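Local coordinates for endoglucanase, glycoside hydrolase family 5 protein (Cytophaga hutchinsonii, PDB 5IHS) that probably hydrolyses internal beta-1,4-glucosidic bonds of cellulose as a periplasmic endoglucanase with a TIM-barrel fold, at residues M216-H226 with A243-A254; T165-A175 with I191-S199. All coordinates share one frame; numbering follows the deposited sequence.

Contact 1: M216-H226 with A243-A254; sequences MYTLHFYPGTH and ALFVTEYGTCDA
Glu248 lays its CB over one face of the His220 imidazole, 3.4 Å from the ring centroid, a CH-pi contact. In the plane of that ring, His220 NE2 donates a nearly straight bond (167°) to Thr247 OG1 at 2.8 Å. ND1 is hydrogen-bonded to Glu160, so both ring nitrogens are tied and the rotation of the imidazole is fixed; Glu156 is a second hydrogen-bond partner of Thr247 OG1. Beyond CB, Glu248 runs out extended, and Tyr222 OH donates to its OE2 from the anti side (2.7 Å), with ring and carboxylate planes almost perpendicular; Arg85 forms a salt bridge to OE1. The segments carry neighbouring parallel strands of the TIM barrel, joined through helix 228-239 as a beta-alpha-beta crossover, and Glu248 lies near the end of the seventh strand, a place consistent with the nucleophile position of family 5 enzymes. On the helix-facing side, Tyr249 CB sits over the Phe221 ring, 3.4 Å from CZ; both CG atoms sit between the backbone N and the carbonyl carbon (chi1 71° for Phe221, 74° for Tyr249), which sends the two side chains the same way, though their rings barely overlap. Past the strands, Gly224 N donates to Cys252 O from above the carbonyl plane (2.9 Å).

Contact 2: T165-A175 with I191-S199; sequences TSWNKDIKPYA and IVVGTRQWS
The carbonyl oxygen of Ser166 is gripped by two backbone amides, Asp170 N at 2.9 Å and Ile171 N at 2.8 Å, as the helix begins with a wider pi-type turn. Ser166 is also the N-cap: its OG accepts from Lys169 N, while its own N donates to Asp170 OD2 on the anti side of that carboxylate. Just before the cap, the aliphatic part of Arg196 lies against the backbone, with CG and CD both touching Thr165 O. A bend at chi3 (72°) then turns the guanidinium aside to a salt bridge with Glu204 and a bond to Gln163 O. Deeper in, the contact becomes apolar and centres on Val193. Its CG1 meets Ala175 CB at 3.6 Å and the indole rim at Trp167 CZ3 at 3.8 Å. Trp167 extends with CG anti to the backbone N (chi1 175°), which carries the six-membered ring down to the strand end; there the indole edge, at Trp167 CZ3, meets Gly194 O in the ring plane at 3.3 Å. Ile171 CG2 reaches the same oxygen at 3.4 Å, and this buried carbonyl has carbon neighbours but no hydrogen-bond partner in the model. The Ile171 CD1 branch points on to Arg196 N, 3.6 Å away. Trp167 NE1 donates to Asn208 O. With an alanine at Trp167, a gap would probably open beside Val193 CG1 and Gly194 O, and Asn208 O would lose that donor. Helix 167-185 packs on the outside of barrel strand 191-193, its first turns, 167-175, running nearly antiparallel to the strand within the crossover from strand 153-156, with helix 202-207 against Trp167 and Thr195, and strand 215-221 next in the sheet.

Both contacts are buried and meet in one barrel sheet, where strands 191-193 and 215-221 are neighbours: Met216 O lies 2.9 Å from Val193 N, a probable hydrogen bond, and His220 N is equally near Ser199 O. Contact 1 pairs strand with strand: backbone bonds tie its first half and resume at Gly250, with a loose stretch between, and polar side chains gather at the C-terminal end. Contact 2, farther from the chain centre and much smaller (319 Å² against 1142 Å²), sets the start of the covering helix and the residues before it against the end of strand 191-193 and the loop that follows, by aliphatic and indole contacts with each other and with backbone oxygens.

Contact 1: M216-H226 with A243-A254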
loop_
_atom_site.group_PDB
_atom_site.type_symbol
_atom_site.label_atom_id
_atom_site.label_comp_id
_atom_site.label_asym_id
_atom_site.label_seq_id
_atom_site.Cartn_x
_atom_site.Cartn_y
_atom_site.Cartn_z
ATOM N N MET A 216 -10.231 5.738 2.501
ATOM C CA MET A 216 -10.396 4.343 2.126
ATOM C C MET A 216 -9.949 3.466 3.285
ATOM O O MET A 216 -9.324 3.935 4.240
ATOM C CB MET A 216 -9.578 4.014 0.869
ATOM C CG MET A 216 -9.903 4.910 -0.318
ATOM S SD MET A 216 -8.935 4.563 -1.797
ATOM C CE MET A 216 -9.849 3.191 -2.479
ATOM N N TYR A 217 -10.239 2.169 3.177
ATOM C CA TYR A 217 -9.993 1.219 4.256
ATOM C C TYR A 217 -9.170 0.047 3.748
ATOM O O TYR A 217 -9.380 -0.450 2.637
ATOM C CB TYR A 217 -11.327 0.761 4.884
ATOM C CG TYR A 217 -12.120 1.961 5.355
ATOM C CD1 TYR A 217 -12.945 2.635 4.483
ATOM C CD2 TYR A 217 -11.985 2.461 6.640
ATOM C CE1 TYR A 217 -13.631 3.773 4.875
ATOM C CE2 TYR A 217 -12.674 3.587 7.052
ATOM C CZ TYR A 217 -13.494 4.245 6.163
ATOM O OH TYR A 217 -14.172 5.371 6.573
ATOM N N THR A 218 -8.226 -0.382 4.574
ATOM C CA THR A 218 -7.267 -1.402 4.184
ATOM C C THR A 218 -7.845 -2.807 4.244
ATOM O O THR A 218 -8.449 -3.196 5.246
ATOM C CB THR A 218 -6.076 -1.353 5.135
ATOM O OG1 THR A 218 -5.654 0.005 5.243
ATOM C CG2 THR A 218 -4.939 -2.229 4.641
ATOM N N LEU A 219 -7.539 -3.593 3.206
ATOM C CA LEU A 219 -7.715 -5.037 3.199
ATOM C C LEU A 219 -6.372 -5.681 2.869
ATOM O O LEU A 219 -5.755 -5.338 1.854
ATOM C CB LEU A 219 -8.742 -5.449 2.143
ATOM C CG LEU A 219 -8.987 -6.948 1.993
ATOM C CD1 LEU A 219 -9.631 -7.504 3.240
ATOM C CD2 LEU A 219 -9.841 -7.220 0.768
ATOM N N HIS A 220 -5.907 -6.598 3.722
ATOM C CA HIS A 220 -4.703 -7.383 3.464
ATOM C C HIS A 220 -5.058 -8.858 3.398
ATOM O O HIS A 220 -5.761 -9.367 4.277
ATOM C CB HIS A 220 -3.672 -7.204 4.572
ATOM C CG HIS A 220 -2.998 -5.876 4.539
ATOM N ND1 HIS A 220 -2.012 -5.517 5.429
ATOM C CD2 HIS A 220 -3.157 -4.820 3.706
ATOM C CE1 HIS A 220 -1.591 -4.295 5.146
ATOM N NE2 HIS A 220 -2.268 -3.859 4.101
ATOM N N PHE A 221 -4.545 -9.561 2.387
ATOM C CA PHE A 221 -4.802 -10.988 2.257
ATOM C C PHE A 221 -3.534 -11.719 1.844
ATOM O O PHE A 221 -2.671 -11.176 1.144
ATOM C CB PHE A 221 -5.951 -11.284 1.269
ATOM C CG PHE A 221 -5.605 -11.032 -0.169
ATOM C CD1 PHE A 221 -4.994 -12.013 -0.940
ATOM C CD2 PHE A 221 -5.868 -9.806 -0.760
ATOM C CE1 PHE A 221 -4.643 -11.773 -2.261
ATOM C CE2 PHE A 221 -5.527 -9.574 -2.086
ATOM C CZ PHE A 221 -4.910 -10.551 -2.826
ATOM N N TYR A 222 -3.483 -12.984 2.257
ATOM C CA TYR A 222 -2.394 -13.905 1.941
ATOM C C TYR A 222 -3.095 -15.182 1.497
ATOM O O TYR A 222 -3.690 -15.871 2.350
ATOM C CB TYR A 222 -1.447 -14.118 3.128
ATOM C CG TYR A 222 -0.430 -12.967 3.231
ATOM C CD1 TYR A 222 -0.770 -11.733 3.761
ATOM C CD2 TYR A 222 0.871 -13.120 2.730
ATOM C CE1 TYR A 222 0.143 -10.675 3.776
ATOM C CE2 TYR A 222 1.781 -12.076 2.752
ATOM C CZ TYR A 222 1.418 -10.860 3.279
ATOM O OH TYR A 222 2.357 -9.856 3.286
ATOM N N PRO A 223 -3.094 -15.503 0.197
ATOM C CA PRO A 223 -4.033 -16.508 -0.351
ATOM C C PRO A 223 -3.760 -17.943 0.058
ATOM O O PRO A 223 -4.630 -18.799 -0.155
ATOM C CB PRO A 223 -3.869 -16.336 -1.867
ATOM C CG PRO A 223 -2.481 -15.802 -2.014
ATOM C CD PRO A 223 -2.274 -14.886 -0.851
ATOM N N GLY A 224 -2.595 -18.249 0.621
ATOM C CA GLY A 224 -2.415 -19.557 1.229
ATOM C C GLY A 224 -3.256 -19.751 2.471
ATOM O O GLY A 224 -3.505 -20.891 2.878
ATOM N N THR A 225 -3.709 -18.655 3.065
ATOM C CA THR A 225 -4.513 -18.631 4.277
ATOM C C THR A 225 -5.920 -18.108 4.047
ATOM O O THR A 225 -6.881 -18.650 4.599
ATOM C CB THR A 225 -3.818 -17.747 5.323
ATOM O OG1 THR A 225 -2.471 -18.200 5.519
ATOM C CG2 THR A 225 -4.576 -17.759 6.653
ATOM N N HIS A 226 -6.052 -17.062 3.240
ATOM C CA HIS A 226 -7.294 -16.311 3.096
ATOM C C HIS A 226 -7.893 -16.563 1.724
ATOM O O HIS A 226 -7.256 -16.284 0.702
ATOM C CB HIS A 226 -7.021 -14.822 3.260
ATOM C CG HIS A 226 -6.312 -14.489 4.523
ATOM N ND1 HIS A 226 -5.174 -13.718 4.551
ATOM C CD2 HIS A 226 -6.561 -14.851 5.805
ATOM C CE1 HIS A 226 -4.762 -13.603 5.800
ATOM N NE2 HIS A 226 -5.586 -14.280 6.582
ATOM N N ALA A 243 -14.958 2.181 0.413
ATOM C CA ALA A 243 -13.966 1.845 -0.595
ATOM C C ALA A 243 -12.763 1.194 0.072
ATOM O O ALA A 243 -12.275 1.669 1.105
ATOM C CB ALA A 243 -13.514 3.108 -1.343
ATOM N N LEU A 244 -12.284 0.112 -0.527
ATOM C CA LEU A 244 -11.168 -0.669 -0.014
ATOM C C LEU A 244 -9.935 -0.459 -0.883
ATOM O O LEU A 244 -10.040 -0.227 -2.092
ATOM C CB LEU A 244 -11.518 -2.157 -0.041
ATOM C CG LEU A 244 -12.822 -2.533 0.671
ATOM C CD1 LEU A 244 -13.067 -4.023 0.580
ATOM C CD2 LEU A 244 -12.804 -2.079 2.130
ATOM N N PHE A 245 -8.760 -0.593 -0.267
ATOM C CA PHE A 245 -7.477 -0.564 -0.970
ATOM C C PHE A 245 -6.634 -1.703 -0.404
ATOM O O PHE A 245 -6.416 -1.770 0.812
ATOM C CB PHE A 245 -6.808 0.802 -0.735
ATOM C CG PHE A 245 -5.666 1.155 -1.683
ATOM C CD1 PHE A 245 -4.616 0.294 -1.971
ATOM C CD2 PHE A 245 -5.631 2.416 -2.263
ATOM C CE1 PHE A 245 -3.589 0.667 -2.824
ATOM C CE2 PHE A 245 -4.597 2.789 -3.116
ATOM C CZ PHE A 245 -3.580 1.914 -3.379
ATOM N N VAL A 246 -6.187 -2.613 -1.270
ATOM C CA VAL A 246 -5.301 -3.693 -0.846
ATOM C C VAL A 246 -3.877 -3.143 -0.850
ATOM O O VAL A 246 -3.132 -3.260 -1.831
ATOM C CB VAL A 246 -5.480 -4.955 -1.704
ATOM C CG1 VAL A 246 -4.434 -6.003 -1.341
ATOM C CG2 VAL A 246 -6.875 -5.525 -1.498
ATOM N N THR A 247 -3.477 -2.513 0.259
ATOM C CA THR A 247 -2.138 -1.945 0.302
ATOM C C THR A 247 -1.074 -3.008 0.469
ATOM O O THR A 247 0.107 -2.696 0.296
ATOM C CB THR A 247 -1.997 -0.880 1.396
ATOM O OG1 THR A 247 -2.235 -1.500 2.656
ATOM C CG2 THR A 247 -2.959 0.300 1.183
ATOM N N GLU A 248 -1.463 -4.241 0.795
ATOM C CA GLU A 248 -0.511 -5.332 0.921
ATOM C C GLU A 248 -1.225 -6.653 0.679
ATOM O O GLU A 248 -2.272 -6.925 1.292
ATOM C CB GLU A 248 0.104 -5.339 2.325
ATOM C CG GLU A 248 1.317 -6.212 2.451
ATOM C CD GLU A 248 1.802 -6.308 3.889
ATOM O OE1 GLU A 248 2.109 -5.247 4.494
ATOM O OE2 GLU A 248 1.861 -7.452 4.401
ATOM N N TYR A 249 -0.642 -7.495 -0.170
ATOM C CA TYR A 249 -1.090 -8.878 -0.289
ATOM C C TYR A 249 0.123 -9.729 -0.621
ATOM O O TYR A 249 1.102 -9.254 -1.198
ATOM C CB TYR A 249 -2.201 -9.069 -1.361
ATOM C CG TYR A 249 -1.657 -8.986 -2.767
ATOM C CD1 TYR A 249 -1.466 -7.756 -3.381
ATOM C CD2 TYR A 249 -1.311 -10.132 -3.484
ATOM C CE1 TYR A 249 -0.919 -7.658 -4.654
ATOM C CE2 TYR A 249 -0.761 -10.045 -4.758
ATOM C CZ TYR A 249 -0.557 -8.805 -5.335
ATOM O OH TYR A 249 0.007 -8.748 -6.582
ATOM N N GLY A 250 0.042 -11.010 -0.284
ATOM C CA GLY A 250 1.041 -11.974 -0.674
ATOM C C GLY A 250 0.515 -12.985 -1.684
ATOM O O GLY A 250 -0.631 -12.946 -2.116
ATOM N N THR A 251 1.395 -13.919 -2.038
ATOM C CA THR A 251 1.039 -15.053 -2.889
ATOM C C THR A 251 1.041 -16.372 -2.118
ATOM O O THR A 251 0.871 -17.436 -2.725
ATOM C CB THR A 251 2.025 -15.164 -4.047
ATOM O OG1 THR A 251 3.331 -15.366 -3.495
ATOM C CG2 THR A 251 1.998 -13.920 -4.935
ATOM N N CYS A 252 1.232 -16.330 -0.804
ATOM C CA CYS A 252 1.552 -17.512 -0.015
ATOM C C CYS A 252 0.734 -17.465 1.269
ATOM O O CYS A 252 -0.238 -16.711 1.397
ATOM C CB CYS A 252 3.065 -17.557 0.220
ATOM S SG CYS A 252 3.727 -16.101 1.007
ATOM N N ASP A 253 1.106 -18.267 2.257
ATOM C CA ASP A 253 0.317 -18.127 3.472
ATOM C C ASP A 253 0.747 -16.885 4.274
ATOM O O ASP A 253 1.724 -16.184 3.965
ATOM C CB ASP A 253 0.222 -19.417 4.268
ATOM C CG ASP A 253 1.515 -19.831 4.812
ATOM O OD1 ASP A 253 2.285 -18.925 5.173
ATOM O OD2 ASP A 253 1.758 -21.060 4.890
ATOM N N ALA A 254 -0.050 -16.591 5.294
ATOM C CA ALA A 254 0.031 -15.316 5.991
ATOM C C ALA A 254 1.327 -15.131 6.756
ATOM O O ALA A 254 1.643 -14.000 7.130
ATOM C CB ALA A 254 -1.165 -15.171 6.932
#

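Contact 2: T165-A175 with I191-S199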
loop_
_atom_site.group_PDB
_atom_site.type_symbol
_atom_site.label_atom_id
_atom_site.label_comp_id
_atom_site.label_asym_id
_atom_site.label_seq_id
_atom_site.Cartn_x
_atom_site.Cartn_y
_atom_site.Cartn_z
ATOM N N THR A 165 -7.221 -5.086 18.573
ATOM C CA THR A 165 -7.286 -3.631 18.448
ATOM C C THR A 165 -8.654 -3.217 17.902
ATOM O O THR A 165 -8.942 -3.406 16.718
ATOM C CB THR A 165 -6.159 -3.141 17.537
ATOM O OG1 THR A 165 -4.922 -3.795 17.861
ATOM C CG2 THR A 165 -5.994 -1.639 17.654
ATOM N N SER A 166 -9.496 -2.650 18.766
ATOM C CA SER A 166 -10.880 -2.352 18.407
ATOM C C SER A 166 -10.977 -1.207 17.399
ATOM O O SER A 166 -10.304 -0.179 17.545
ATOM C CB SER A 166 -11.641 -1.948 19.677
ATOM O OG SER A 166 -12.829 -1.225 19.407
ATOM N N TRP A 167 -11.866 -1.365 16.410
ATOM C CA TRP A 167 -12.173 -0.270 15.493
ATOM C C TRP A 167 -12.750 0.931 16.242
ATOM O O TRP A 167 -12.227 2.050 16.163
ATOM C CB TRP A 167 -13.130 -0.738 14.383
ATOM C CG TRP A 167 -13.541 0.403 13.501
ATOM C CD1 TRP A 167 -14.719 1.080 13.533
ATOM C CD2 TRP A 167 -12.738 1.045 12.495
ATOM N NE1 TRP A 167 -14.707 2.100 12.614
ATOM C CE2 TRP A 167 -13.503 2.099 11.962
ATOM C CE3 TRP A 167 -11.450 0.821 11.984
ATOM C CZ2 TRP A 167 -13.024 2.934 10.953
ATOM C CZ3 TRP A 167 -10.977 1.662 10.979
ATOM C CH2 TRP A 167 -11.758 2.699 10.482
ATOM N N ASN A 168 -13.846 0.724 16.981
ATOM C CA ASN A 168 -14.552 1.863 17.570
ATOM C C ASN A 168 -13.733 2.554 18.658
ATOM O O ASN A 168 -13.790 3.784 18.802
ATOM C CB ASN A 168 -15.892 1.415 18.157
ATOM C CG ASN A 168 -16.933 1.092 17.097
ATOM O OD1 ASN A 168 -16.844 1.525 15.946
ATOM N ND2 ASN A 168 -17.950 0.343 17.498
ATOM N N LYS A 169 -12.995 1.788 19.459
ATOM C CA LYS A 169 -12.313 2.346 20.621
ATOM C C LYS A 169 -10.865 2.744 20.362
ATOM O O LYS A 169 -10.372 3.677 21.008
ATOM C CB LYS A 169 -12.349 1.346 21.776
ATOM C CG LYS A 169 -13.739 1.095 22.317
ATOM C CD LYS A 169 -13.702 0.110 23.480
ATOM C CE LYS A 169 -15.085 -0.125 24.067
ATOM N NZ LYS A 169 -15.762 -1.296 23.452
ATOM N N ASP A 170 -10.156 2.050 19.461
ATOM C CA ASP A 170 -8.719 2.261 19.261
ATOM C C ASP A 170 -8.396 2.813 17.880
ATOM O O ASP A 170 -7.753 3.867 17.773
ATOM C CB ASP A 170 -7.938 0.947 19.445
ATOM C CG ASP A 170 -8.063 0.370 20.812
ATOM O OD1 ASP A 170 -7.934 1.141 21.779
ATOM O OD2 ASP A 170 -8.271 -0.864 20.906
ATOM N N ILE A 171 -8.794 2.114 16.815
ATOM C CA ILE A 171 -8.325 2.477 15.483
ATOM C C ILE A 171 -8.959 3.781 15.030
ATOM O O ILE A 171 -8.270 4.695 14.551
ATOM C CB ILE A 171 -8.605 1.366 14.454
ATOM C CG1 ILE A 171 -8.056 -0.000 14.888
ATOM C CG2 ILE A 171 -8.040 1.790 13.102
ATOM C CD1 ILE A 171 -8.595 -1.175 14.070
ATOM N N LYS A 172 -10.291 3.857 15.095
ATOM C CA LYS A 172 -10.977 5.026 14.543
ATOM C C LYS A 172 -10.549 6.312 15.233
ATOM O O LYS A 172 -10.216 7.285 14.531
ATOM C CB LYS A 172 -12.499 4.824 14.537
ATOM C CG LYS A 172 -13.221 5.911 13.765
ATOM C CD LYS A 172 -14.739 5.765 13.777
ATOM C CE LYS A 172 -15.364 6.780 12.842
ATOM N NZ LYS A 172 -16.777 7.052 13.130
ATOM N N PRO A 173 -10.529 6.399 16.572
ATOM C CA PRO A 173 -10.069 7.650 17.202
ATOM C C PRO A 173 -8.628 7.992 16.860
ATOM O O PRO A 173 -8.311 9.168 16.632
ATOM C CB PRO A 173 -10.281 7.395 18.704
ATOM C CG PRO A 173 -11.268 6.308 18.776
ATOM C CD PRO A 173 -11.052 5.448 17.572
ATOM N N TYR A 174 -7.737 6.995 16.812
ATOM C CA TYR A 174 -6.366 7.250 16.384
ATOM C C TYR A 174 -6.345 7.835 14.978
ATOM O O TYR A 174 -5.678 8.847 14.715
ATOM C CB TYR A 174 -5.541 5.954 16.427
ATOM C CG TYR A 174 -4.313 6.042 15.550
ATOM C CD1 TYR A 174 -3.136 6.614 16.022
ATOM C CD2 TYR A 174 -4.334 5.599 14.237
ATOM C CE1 TYR A 174 -2.019 6.733 15.216
ATOM C CE2 TYR A 174 -3.224 5.716 13.434
ATOM C CZ TYR A 174 -2.071 6.290 13.922
ATOM O OH TYR A 174 -0.946 6.430 13.147
ATOM N N ALA A 175 -7.075 7.203 14.058
ATOM C CA ALA A 175 -7.037 7.625 12.663
ATOM C C ALA A 175 -7.612 9.020 12.493
ATOM O O ALA A 175 -7.085 9.820 11.719
ATOM C CB ALA A 175 -7.786 6.628 11.781
ATOM N N ILE A 191 -6.398 9.066 2.095
ATOM C CA ILE A 191 -5.882 8.486 3.325
ATOM C C ILE A 191 -6.537 7.121 3.502
ATOM O O ILE A 191 -7.769 7.013 3.465
ATOM C CB ILE A 191 -6.165 9.397 4.534
ATOM C CG1 ILE A 191 -5.569 10.795 4.322
ATOM C CG2 ILE A 191 -5.637 8.757 5.799
ATOM C CD1 ILE A 191 -6.061 11.825 5.333
ATOM N N VAL A 192 -5.708 6.089 3.694
ATOM C CA VAL A 192 -6.157 4.705 3.832
ATOM C C VAL A 192 -5.958 4.294 5.285
ATOM O O VAL A 192 -4.868 4.482 5.841
ATOM C CB VAL A 192 -5.385 3.750 2.901
ATOM C CG1 VAL A 192 -5.995 2.360 2.952
ATOM C CG2 VAL A 192 -5.315 4.282 1.459
ATOM N N VAL A 193 -6.999 3.714 5.890
ATOM C CA VAL A 193 -7.027 3.397 7.313
ATOM C C VAL A 193 -7.141 1.889 7.525
ATOM O O VAL A 193 -8.078 1.249 7.025
ATOM C CB VAL A 193 -8.188 4.121 8.018
ATOM C CG1 VAL A 193 -8.181 3.798 9.513
ATOM C CG2 VAL A 193 -8.129 5.626 7.777
ATOM N N GLY A 194 -6.208 1.345 8.321
ATOM C CA GLY A 194 -6.194 -0.069 8.627
ATOM C C GLY A 194 -7.363 -0.515 9.479
ATOM O O GLY A 194 -8.057 0.280 10.108
ATOM N N THR A 195 -7.575 -1.834 9.480
ATOM C CA THR A 195 -8.729 -2.439 10.127
ATOM C C THR A 195 -8.289 -3.578 11.060
ATOM O O THR A 195 -7.136 -4.035 11.045
ATOM C CB THR A 195 -9.783 -2.858 9.066
ATOM O OG1 THR A 195 -9.230 -3.804 8.144
ATOM C CG2 THR A 195 -10.325 -1.631 8.309
ATOM N N ARG A 196 -9.213 -4.013 11.919
ATOM C CA ARG A 196 -8.869 -4.994 12.940
ATOM C C ARG A 196 -8.436 -6.323 12.311
ATOM O O ARG A 196 -8.839 -6.687 11.196
ATOM C CB ARG A 196 -10.054 -5.189 13.902
ATOM C CG ARG A 196 -9.737 -6.037 15.138
ATOM C CD ARG A 196 -10.808 -5.949 16.185
ATOM N NE ARG A 196 -12.037 -6.649 15.845
ATOM C CZ ARG A 196 -12.285 -7.927 16.112
ATOM N NH1 ARG A 196 -11.364 -8.701 16.682
ATOM N NH2 ARG A 196 -13.471 -8.442 15.810
ATOM N N GLN A 197 -7.615 -7.062 13.059
ATOM C CA GLN A 197 -7.186 -8.411 12.692
ATOM C C GLN A 197 -6.331 -8.373 11.427
ATOM O O GLN A 197 -6.642 -8.999 10.402
ATOM C CB GLN A 197 -8.388 -9.344 12.578
ATOM C CG GLN A 197 -8.057 -10.812 12.467
ATOM C CD GLN A 197 -9.307 -11.641 12.574
ATOM O OE1 GLN A 197 -9.855 -11.806 13.657
ATOM N NE2 GLN A 197 -9.783 -12.149 11.454
ATOM N N TRP A 198 -5.224 -7.635 11.510
ATOM C CA TRP A 198 -4.274 -7.515 10.405
ATOM C C TRP A 198 -4.957 -7.000 9.142
ATOM O O TRP A 198 -4.696 -7.457 8.026
ATOM C CB TRP A 198 -3.491 -8.813 10.174
ATOM C CG TRP A 198 -2.811 -9.255 11.429
ATOM C CD1 TRP A 198 -1.608 -8.817 11.925
ATOM C CD2 TRP A 198 -3.312 -10.191 12.376
ATOM N NE1 TRP A 198 -1.329 -9.442 13.112
ATOM C CE2 TRP A 198 -2.359 -10.292 13.411
ATOM C CE3 TRP A 198 -4.467 -10.966 12.448
ATOM C CZ2 TRP A 198 -2.532 -11.130 14.507
ATOM C CZ3 TRP A 198 -4.637 -11.797 13.535
ATOM C CH2 TRP A 198 -3.669 -11.880 14.547
ATOM N N SER A 199 -5.809 -5.992 9.325
ATOM C CA SER A 199 -6.517 -5.356 8.215
ATOM C C SER A 199 -7.359 -6.358 7.426
ATOM O O SER A 199 -7.391 -6.369 6.197
ATOM C CB SER A 199 -5.581 -4.519 7.338
ATOM O OG SER A 199 -5.220 -3.367 8.089
#